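Local coordinates for protein urocanate hydratase (Paenibacillus sp. Soil724D2, PDB 7NED) that is a urocanase-family lyase that binds NAD+ and urocanate and probably hydrates thiourocanate in bacterial ergothioneine breakdown, at residues A[131-136]-A[389-394]; A[138-143]-A[177-182]; A[28-31]-A[35-38]. All blocks are in the same frame, centred on the assembly; numbering follows the deposited sequence.

Contact 1 (A[131-136]-A[389-394]); sequences GSQGVI and EHVPVE. With URO ((2E)-3-(1H-imidazol-4-yl)acrylic acid), chain B.
Q133 and V391 meet where a fully stretched glutamine passes at about a right angle across a valine. The CG1 methyl of V391 stands over the flat carboxamide of Q133, 3.6 Å from its CD, and also reaches back along the chain to Q133 CG at 3.7 Å. CG1 can do this because it lies anti to the backbone N (chi1 175°), which turns the methyl into the glutamine. The second branch is used more lightly: V391 CG2 lies 4.3 Å from CD1 of I136, whose side chain also rests on L174 and A175 of helix 172-178. The carboxamide that carries the methyl is itself held firmly. Its NE2 bonds to the carbonyl of A398, and its OE1 accepts from I400 N and R399 NH1, so the amide is tied to strand 398-400, an outermost strand of the mixed sheet within this chain. Extended torsions carry the head group the full length of the chain to reach that strand.

On the other side, V391 is where helix 378-390 gives way to a loop, so the contact joins the end of that helix to the start of helix 133-150. The latter is entered through a turn in which G134 N bonds to G131 O at 3.1 Å, while S132 OG holds the carbonyl of G167. G131 begins this turn at a phi of 104°, which suits a glycine, with no CB to press on the preceding carbonyl O. G134 belongs to the urocanate pocket: its C lies 3.7 Å from URO OAA, and T123 and R352 hydrogen-bond the ligand. Three hydrogen bonds thus hold the buried amide of Q133 flat, and the V391 methyl packs over its face, next in sequence to G134 of the substrate site.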
loop_
_atom_site.group_PDB
_atom_site.type_symbol
_atom_site.label_atom_id
_atom_site.label_comp_id
_atom_site.label_asym_id
_atom_site.label_seq_id
_atom_site.Cartn_x
_atom_site.Cartn_y
_atom_site.Cartn_z
ATOM N N GLY A 131 24.892 -2.145 -6.936
ATOM C CA GLY A 131 25.605 -1.784 -8.146
ATOM C C GLY A 131 24.954 -2.427 -9.351
ATOM O O GLY A 131 23.875 -3.002 -9.271
ATOM N N SER A 132 25.661 -2.366 -10.490
ATOM C CA SER A 132 25.139 -2.969 -11.715
ATOM C C SER A 132 24.954 -4.477 -11.597
ATOM O O SER A 132 24.154 -5.060 -12.339
ATOM C CB SER A 132 26.082 -2.656 -12.890
ATOM O OG SER A 132 26.166 -1.258 -13.128
ATOM N N GLN A 133 25.682 -5.129 -10.700
ATOM C CA GLN A 133 25.529 -6.570 -10.585
ATOM C C GLN A 133 24.099 -6.950 -10.212
ATOM O O GLN A 133 23.620 -8.040 -10.554
ATOM C CB GLN A 133 26.504 -7.115 -9.543
ATOM C CG GLN A 133 26.437 -8.630 -9.517
ATOM C CD GLN A 133 27.311 -9.274 -8.491
ATOM O OE1 GLN A 133 27.456 -10.492 -8.507
ATOM N NE2 GLN A 133 27.898 -8.478 -7.586
ATOM N N GLY A 134 23.383 -6.060 -9.527
ATOM C CA GLY A 134 22.061 -6.446 -9.054
ATOM C C GLY A 134 21.159 -6.929 -10.169
ATOM O O GLY A 134 20.340 -7.836 -9.962
ATOM N N VAL A 135 21.315 -6.365 -11.373
ATOM C CA VAL A 135 20.439 -6.697 -12.483
ATOM C C VAL A 135 21.118 -7.606 -13.504
ATOM O O VAL A 135 20.467 -8.043 -14.462
ATOM C CB VAL A 135 19.912 -5.410 -13.166
ATOM C CG1 VAL A 135 21.007 -4.749 -14.021
ATOM C CG2 VAL A 135 18.662 -5.677 -13.997
ATOM N N ILE A 136 22.400 -7.916 -13.341
ATOM C CA ILE A 136 23.084 -8.541 -14.477
ATOM C C ILE A 136 22.593 -9.974 -14.709
ATOM O O ILE A 136 22.445 -10.396 -15.858
ATOM C CB ILE A 136 24.616 -8.459 -14.336
ATOM C CG1 ILE A 136 25.271 -8.942 -15.629
ATOM C CG2 ILE A 136 25.125 -9.269 -13.175
ATOM C CD1 ILE A 136 26.768 -8.901 -15.546
ATOM N N GLU A 389 34.127 -14.926 -11.979
ATOM C CA GLU A 389 35.239 -14.705 -12.899
ATOM C C GLU A 389 35.192 -13.315 -13.494
ATOM O O GLU A 389 36.242 -12.705 -13.684
ATOM C CB GLU A 389 35.200 -15.742 -14.013
ATOM C CG GLU A 389 36.299 -15.602 -15.091
ATOM C CD GLU A 389 37.708 -15.824 -14.554
ATOM O OE1 GLU A 389 38.682 -15.284 -15.166
ATOM O OE2 GLU A 389 37.838 -16.522 -13.510
ATOM N N HIS A 390 33.991 -12.765 -13.724
ATOM C CA HIS A 390 33.836 -11.636 -14.628
ATOM C C HIS A 390 33.188 -10.394 -14.040
ATOM O O HIS A 390 33.269 -9.339 -14.674
ATOM C CB HIS A 390 33.021 -12.039 -15.864
ATOM C CG HIS A 390 33.689 -13.076 -16.723
ATOM N ND1 HIS A 390 34.790 -12.796 -17.504
ATOM C CD2 HIS A 390 33.374 -14.370 -16.964
ATOM C CE1 HIS A 390 35.151 -13.885 -18.156
ATOM N NE2 HIS A 390 34.306 -14.854 -17.852
ATOM N N VAL A 391 32.524 -10.461 -12.890
ATOM C CA VAL A 391 31.836 -9.303 -12.331
ATOM C C VAL A 391 32.793 -8.607 -11.377
ATOM O O VAL A 391 33.245 -9.233 -10.410
ATOM C CB VAL A 391 30.533 -9.708 -11.619
ATOM C CG1 VAL A 391 29.870 -8.503 -10.932
ATOM C CG2 VAL A 391 29.607 -10.318 -12.626
ATOM N N PRO A 392 33.116 -7.345 -11.598
ATOM C CA PRO A 392 34.058 -6.655 -10.719
ATOM C C PRO A 392 33.400 -6.220 -9.424
ATOM O O PRO A 392 32.174 -6.086 -9.315
ATOM C CB PRO A 392 34.456 -5.417 -11.524
ATOM C CG PRO A 392 33.144 -5.081 -12.270
ATOM C CD PRO A 392 32.585 -6.463 -12.649
ATOM N N VAL A 393 34.205 -5.923 -8.431
ATOM C CA VAL A 393 33.668 -5.455 -7.181
ATOM C C VAL A 393 33.177 -4.033 -7.353
ATOM O O VAL A 393 33.805 -3.263 -7.983
ATOM C CB VAL A 393 34.712 -5.546 -6.065
ATOM C CG1 VAL A 393 34.370 -4.680 -4.864
ATOM C CG2 VAL A 393 34.880 -6.977 -5.634
ATOM N N GLU A 394 32.010 -3.753 -6.844
ATOM C CA GLU A 394 31.435 -2.436 -6.883
ATOM C C GLU A 394 30.945 -2.097 -5.479
ATOM O O GLU A 394 30.015 -2.656 -5.015
ATOM C CB GLU A 394 30.319 -2.370 -7.900
HETATM O OAA URO B . 18.697 -4.478 -8.817
HETATM C CAI URO B . 18.390 -3.318 -8.311
HETATM O OAB URO B . 18.926 -2.865 -7.379
HETATM C CAC URO B . 17.291 -2.538 -8.904
HETATM C CAD URO B . 16.639 -3.012 -9.934
HETATM C CAJ URO B . 15.624 -2.130 -10.373
HETATM C CAF URO B . 14.956 -2.143 -11.561
HETATM N NAH URO B . 14.179 -1.024 -11.696
HETATM C CAE URO B . 14.374 -0.345 -10.588
HETATM N NAG URO B . 15.239 -0.968 -9.758
#

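Contact 2 (A[138-143]-A[177-182]); sequences GTYEIF and TLAGAA
Y140 pushes the CD2–CE2 side of its ring against the last turn of helix 172-178, overlapping the backbone between L178 and A179. CE2 comes to 3.7 Å from the carbonyl O of L178, and A179 N lies at the ring edge, in its plane. Side-chain carbon fills in around this: Y140 CD2 is 3.9 Å from L178 CB, and Y140 CE2 is 4.1 Å from A179 CB. With CG anti to the backbone N (chi1 169°), the ring extends from helix 133-150 far enough to bring its hydroxyl to a water, which donates to both Y140 OH and L178 O at 2.8 Å each. N382 OD1 is a further partner of that hydroxyl, and W383 meets the ring with the planes at about 45°, so helix 378-390 covers it too. A179 sits at the end of its helix, closed by a Schellman motif in which G180 has positive phi and G180 N bonds back to T177 O at 2.9 Å. The chain then enters strand 182-187; with strand 159-163 and helix 172-178 this makes a beta-alpha-beta crossover of the Rossmann-like domain. One turn beyond Y140, F143 adds its CB, 4.3 Å from A179 CB, while T139 O lies over one face of its ring, toward the rim, and its side chain also touches L155 and A175.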
loop_
_atom_site.group_PDB
_atom_site.type_symbol
_atom_site.label_atom_id
_atom_site.label_comp_id
_atom_site.label_asym_id
_atom_site.label_seq_id
_atom_site.Cartn_x
_atom_site.Cartn_y
_atom_site.Cartn_z
ATOM N N GLY A 138 19.566 -11.236 -14.158
ATOM C CA GLY A 138 18.265 -11.126 -14.815
ATOM C C GLY A 138 18.409 -10.891 -16.308
ATOM O O GLY A 138 17.792 -11.563 -17.123
ATOM N N THR A 139 19.251 -9.944 -16.679
ATOM C CA THR A 139 19.428 -9.643 -18.097
ATOM C C THR A 139 20.050 -10.825 -18.832
ATOM O O THR A 139 19.652 -11.169 -19.955
ATOM C CB THR A 139 20.309 -8.396 -18.223
ATOM O OG1 THR A 139 19.717 -7.344 -17.425
ATOM C CG2 THR A 139 20.418 -7.939 -19.679
ATOM N N TYR A 140 21.039 -11.450 -18.218
ATOM C CA TYR A 140 21.633 -12.634 -18.811
ATOM C C TYR A 140 20.581 -13.741 -18.991
ATOM O O TYR A 140 20.521 -14.393 -20.049
ATOM C CB TYR A 140 22.819 -13.045 -17.940
ATOM C CG TYR A 140 23.410 -14.399 -18.237
ATOM C CD1 TYR A 140 23.046 -15.506 -17.504
ATOM C CD2 TYR A 140 24.339 -14.559 -19.274
ATOM C CE1 TYR A 140 23.594 -16.760 -17.783
ATOM C CE2 TYR A 140 24.879 -15.795 -19.558
ATOM C CZ TYR A 140 24.515 -16.886 -18.807
ATOM O OH TYR A 140 25.047 -18.120 -19.077
ATOM N N GLU A 141 19.709 -13.930 -17.994
ATOM C CA GLU A 141 18.637 -14.923 -18.126
ATOM C C GLU A 141 17.634 -14.528 -19.208
ATOM O O GLU A 141 17.058 -15.397 -19.871
ATOM C CB GLU A 141 17.897 -15.112 -16.789
ATOM C CG GLU A 141 18.673 -15.839 -15.651
ATOM C CD GLU A 141 19.340 -17.163 -16.076
ATOM O OE1 GLU A 141 20.505 -17.430 -15.625
ATOM O OE2 GLU A 141 18.705 -17.913 -16.862
ATOM N N ILE A 142 17.392 -13.230 -19.400
ATOM C CA ILE A 142 16.579 -12.812 -20.549
ATOM C C ILE A 142 17.251 -13.228 -21.849
ATOM O O ILE A 142 16.613 -13.811 -22.739
ATOM C CB ILE A 142 16.325 -11.292 -20.533
ATOM C CG1 ILE A 142 15.457 -10.884 -19.350
ATOM C CG2 ILE A 142 15.689 -10.853 -21.868
ATOM C CD1 ILE A 142 15.468 -9.369 -19.077
ATOM N N PHE A 143 18.534 -12.868 -22.005
ATOM C CA PHE A 143 19.246 -13.219 -23.232
ATOM C C PHE A 143 19.274 -14.733 -23.437
ATOM O O PHE A 143 19.053 -15.217 -24.559
ATOM C CB PHE A 143 20.664 -12.649 -23.202
ATOM C CG PHE A 143 20.722 -11.139 -23.298
ATOM C CD1 PHE A 143 19.662 -10.416 -23.818
ATOM C CD2 PHE A 143 21.843 -10.450 -22.882
ATOM C CE1 PHE A 143 19.721 -9.012 -23.904
ATOM C CE2 PHE A 143 21.902 -9.044 -22.966
ATOM C CZ PHE A 143 20.831 -8.336 -23.475
ATOM N N THR A 177 27.951 -10.282 -23.410
ATOM C CA THR A 177 29.123 -11.101 -23.756
ATOM C C THR A 177 29.200 -12.393 -22.943
ATOM O O THR A 177 29.696 -13.416 -23.448
ATOM C CB THR A 177 30.417 -10.306 -23.613
ATOM O OG1 THR A 177 30.579 -9.852 -22.269
ATOM C CG2 THR A 177 30.445 -9.129 -24.600
ATOM N N LEU A 178 28.711 -12.396 -21.698
ATOM C CA LEU A 178 28.621 -13.660 -20.973
ATOM C C LEU A 178 27.770 -14.678 -21.719
ATOM O O LEU A 178 28.012 -15.891 -21.613
ATOM C CB LEU A 178 28.041 -13.423 -19.561
ATOM C CG LEU A 178 29.034 -12.755 -18.601
ATOM C CD1 LEU A 178 28.341 -12.329 -17.358
ATOM C CD2 LEU A 178 30.218 -13.666 -18.239
ATOM N N ALA A 179 26.748 -14.218 -22.445
ATOM C CA ALA A 179 25.913 -15.093 -23.246
ATOM C C ALA A 179 26.478 -15.354 -24.633
ATOM O O ALA A 179 25.808 -15.999 -25.445
ATOM C CB ALA A 179 24.508 -14.492 -23.389
ATOM N N GLY A 180 27.663 -14.844 -24.931
ATOM C CA GLY A 180 28.323 -15.120 -26.188
ATOM C C GLY A 180 27.982 -14.177 -27.317
ATOM O O GLY A 180 28.459 -14.397 -28.430
ATOM N N ALA A 181 27.175 -13.136 -27.059
ATOM C CA ALA A 181 26.578 -12.285 -28.080
ATOM C C ALA A 181 27.533 -11.177 -28.487
ATOM O O ALA A 181 28.501 -10.869 -27.795
ATOM C CB ALA A 181 25.266 -11.642 -27.572
ATOM N N ALA A 182 27.248 -10.583 -29.633
ATOM C CA ALA A 182 27.899 -9.337 -30.039
ATOM C C ALA A 182 26.897 -8.231 -29.728
ATOM O O ALA A 182 25.835 -8.161 -30.349
ATOM C CB ALA A 182 28.254 -9.360 -31.523
HETATM O O HOH W 1 26.895 -18.380 -21.159
#

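Contact 3 (A[28-31]-A[35-38]); sequences NVLE and NQKE. With EDO (1,2-ethanediol), chain D.
This is a local contact at the end of helix 17-31 in the N-terminal family region, where a side chain of the following loop turns back to bond a main-chain carbonyl of the helix. Q36 NE2 donates to L30 O at 3.0 Å, and the N-H points almost straight at the oxygen (163°). The amide comes from above the carbonyl, some 70° out of its plane, rather than along a lone pair, while the oxygen lies close to the plane of the carboxamide itself. An extended glutamine chain makes the reach possible, running past the carbonyl so that Q36 CG is 3.9 Å from L30 CB. The NE2 also lies 3.9 Å from E31 CA. The other end of the amide is taken by the N-terminal stretch of the chain: Q36 OE1 accepts from I4 N, so the carboxamide is gripped from both of its polar atoms and its rotation is set.

The topology is a helix followed by a tight return: residues 36-37 form a short 3-10 segment, with E38 N bonded to N35 O at 2.8 Å, before strand 40-42 begins. The amide N-H groups at the start of that segment hold a 1,2-ethanediol, probably from the crystallisation liquor and also bound by R3 and G33; Q36 N bonds to its O2 at 2.8 Å and K37 N to its O1 at 3.0 Å. E31, whose CB points away from the 3-10 segment, makes a salt bridge to R8 and accepts from A6 N, and its carbonyl takes R3 NH2, so the N-terminal residues lie across the helix end. Two residues before E31, V29 packs on Y129 of the urocanate pocket.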
loop_
_atom_site.group_PDB
_atom_site.type_symbol
_atom_site.label_atom_id
_atom_site.label_comp_id
_atom_site.label_asym_id
_atom_site.label_seq_id
_atom_site.Cartn_x
_atom_site.Cartn_y
_atom_site.Cartn_z
ATOM N N ASN A 28 26.527 2.117 1.225
ATOM C CA ASN A 28 26.907 1.364 0.034
ATOM C C ASN A 28 26.091 1.772 -1.195
ATOM O O ASN A 28 26.630 1.804 -2.308
ATOM C CB ASN A 28 26.755 -0.136 0.302
ATOM C CG ASN A 28 27.336 -0.987 -0.814
ATOM O OD1 ASN A 28 28.486 -0.769 -1.233
ATOM N ND2 ASN A 28 26.553 -1.972 -1.301
ATOM N N VAL A 29 24.786 2.059 -1.043
ATOM C CA VAL A 29 24.049 2.481 -2.236
ATOM C C VAL A 29 24.503 3.874 -2.658
ATOM O O VAL A 29 24.419 4.223 -3.842
ATOM C CB VAL A 29 22.511 2.435 -2.063
ATOM C CG1 VAL A 29 22.043 1.041 -1.640
ATOM C CG2 VAL A 29 22.023 3.493 -1.077
ATOM N N LEU A 30 24.952 4.709 -1.710
ATOM C CA LEU A 30 25.486 6.011 -2.102
ATOM C C LEU A 30 26.867 5.848 -2.742
ATOM O O LEU A 30 27.178 6.488 -3.757
ATOM C CB LEU A 30 25.528 6.956 -0.889
ATOM C CG LEU A 30 24.149 7.440 -0.395
ATOM C CD1 LEU A 30 24.230 8.167 0.956
ATOM C CD2 LEU A 30 23.477 8.328 -1.412
ATOM N N GLU A 31 27.672 4.931 -2.208
ATOM C CA GLU A 31 28.974 4.661 -2.805
ATOM C C GLU A 31 28.832 4.194 -4.250
ATOM O O GLU A 31 29.612 4.602 -5.124
ATOM C CB GLU A 31 29.727 3.623 -1.969
ATOM C CG GLU A 31 31.110 3.223 -2.567
ATOM C CD GLU A 31 31.923 2.332 -1.635
ATOM O OE1 GLU A 31 31.494 2.109 -0.466
ATOM O OE2 GLU A 31 32.993 1.840 -2.070
ATOM N N ASN A 35 24.750 9.365 -8.879
ATOM C CA ASN A 35 24.903 10.802 -8.575
ATOM C C ASN A 35 24.741 10.977 -7.057
ATOM O O ASN A 35 23.787 11.560 -6.555
ATOM C CB ASN A 35 23.906 11.647 -9.369
ATOM C CG ASN A 35 24.203 13.145 -9.304
ATOM O OD1 ASN A 35 25.123 13.585 -8.623
ATOM N ND2 ASN A 35 23.409 13.932 -10.022
ATOM N N GLN A 36 25.708 10.434 -6.305
ATOM C CA GLN A 36 25.675 10.454 -4.838
ATOM C C GLN A 36 25.416 11.849 -4.282
ATOM O O GLN A 36 24.677 12.032 -3.312
ATOM C CB GLN A 36 27.024 9.961 -4.338
ATOM C CG GLN A 36 27.116 9.914 -2.891
ATOM C CD GLN A 36 28.534 9.707 -2.442
ATOM O OE1 GLN A 36 29.127 10.577 -1.805
ATOM N NE2 GLN A 36 29.053 8.515 -2.686
ATOM N N LYS A 37 26.026 12.840 -4.907
ATOM C CA LYS A 37 25.908 14.217 -4.492
ATOM C C LYS A 37 24.442 14.653 -4.447
ATOM O O LYS A 37 24.072 15.523 -3.643
ATOM C CB LYS A 37 26.767 15.017 -5.439
ATOM C CG LYS A 37 26.981 16.421 -5.375
ATOM N N GLU A 38 23.565 14.095 -5.293
ATOM C CA GLU A 38 22.121 14.440 -5.209
ATOM C C GLU A 38 21.294 13.359 -4.495
ATOM O O GLU A 38 20.066 13.324 -4.632
ATOM C CB GLU A 38 21.526 14.712 -6.600
ATOM C CG GLU A 38 22.109 15.923 -7.329
ATOM C CD GLU A 38 21.831 17.230 -6.599
ATOM O OE1 GLU A 38 22.746 18.081 -6.503
ATOM O OE2 GLU A 38 20.709 17.406 -6.082
HETATM C C1 EDO D . 29.022 11.739 -7.660
HETATM O O1 EDO D . 28.011 12.560 -7.145
HETATM C C2 EDO D . 28.872 10.348 -7.125
HETATM O O2 EDO D . 27.928 9.570 -7.835
#

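How the contacts relate
Along the chain, contact 3 closes first, within the N-terminal family region, and contact 1 opens later; contact 2 is nested inside the long loop that contact 1 closes. Contacts 1 and 2 share helix 133-150, their centres about 14 Å apart, and they touch: H390 CD2 is 3.5 Å from L178 CD2. Contact 3 does not touch contact 1, although their nearest atoms are about 4 Å apart (centres about 17 Å); its nearest atoms to contact 2 are about 17 Å away (centres about 28 Å). Contact 1 joins the Rossmann-like and C-terminal regions, so helix 133-150, starting beside the urocanate site, runs on into the packing of the Rossmann-like domain.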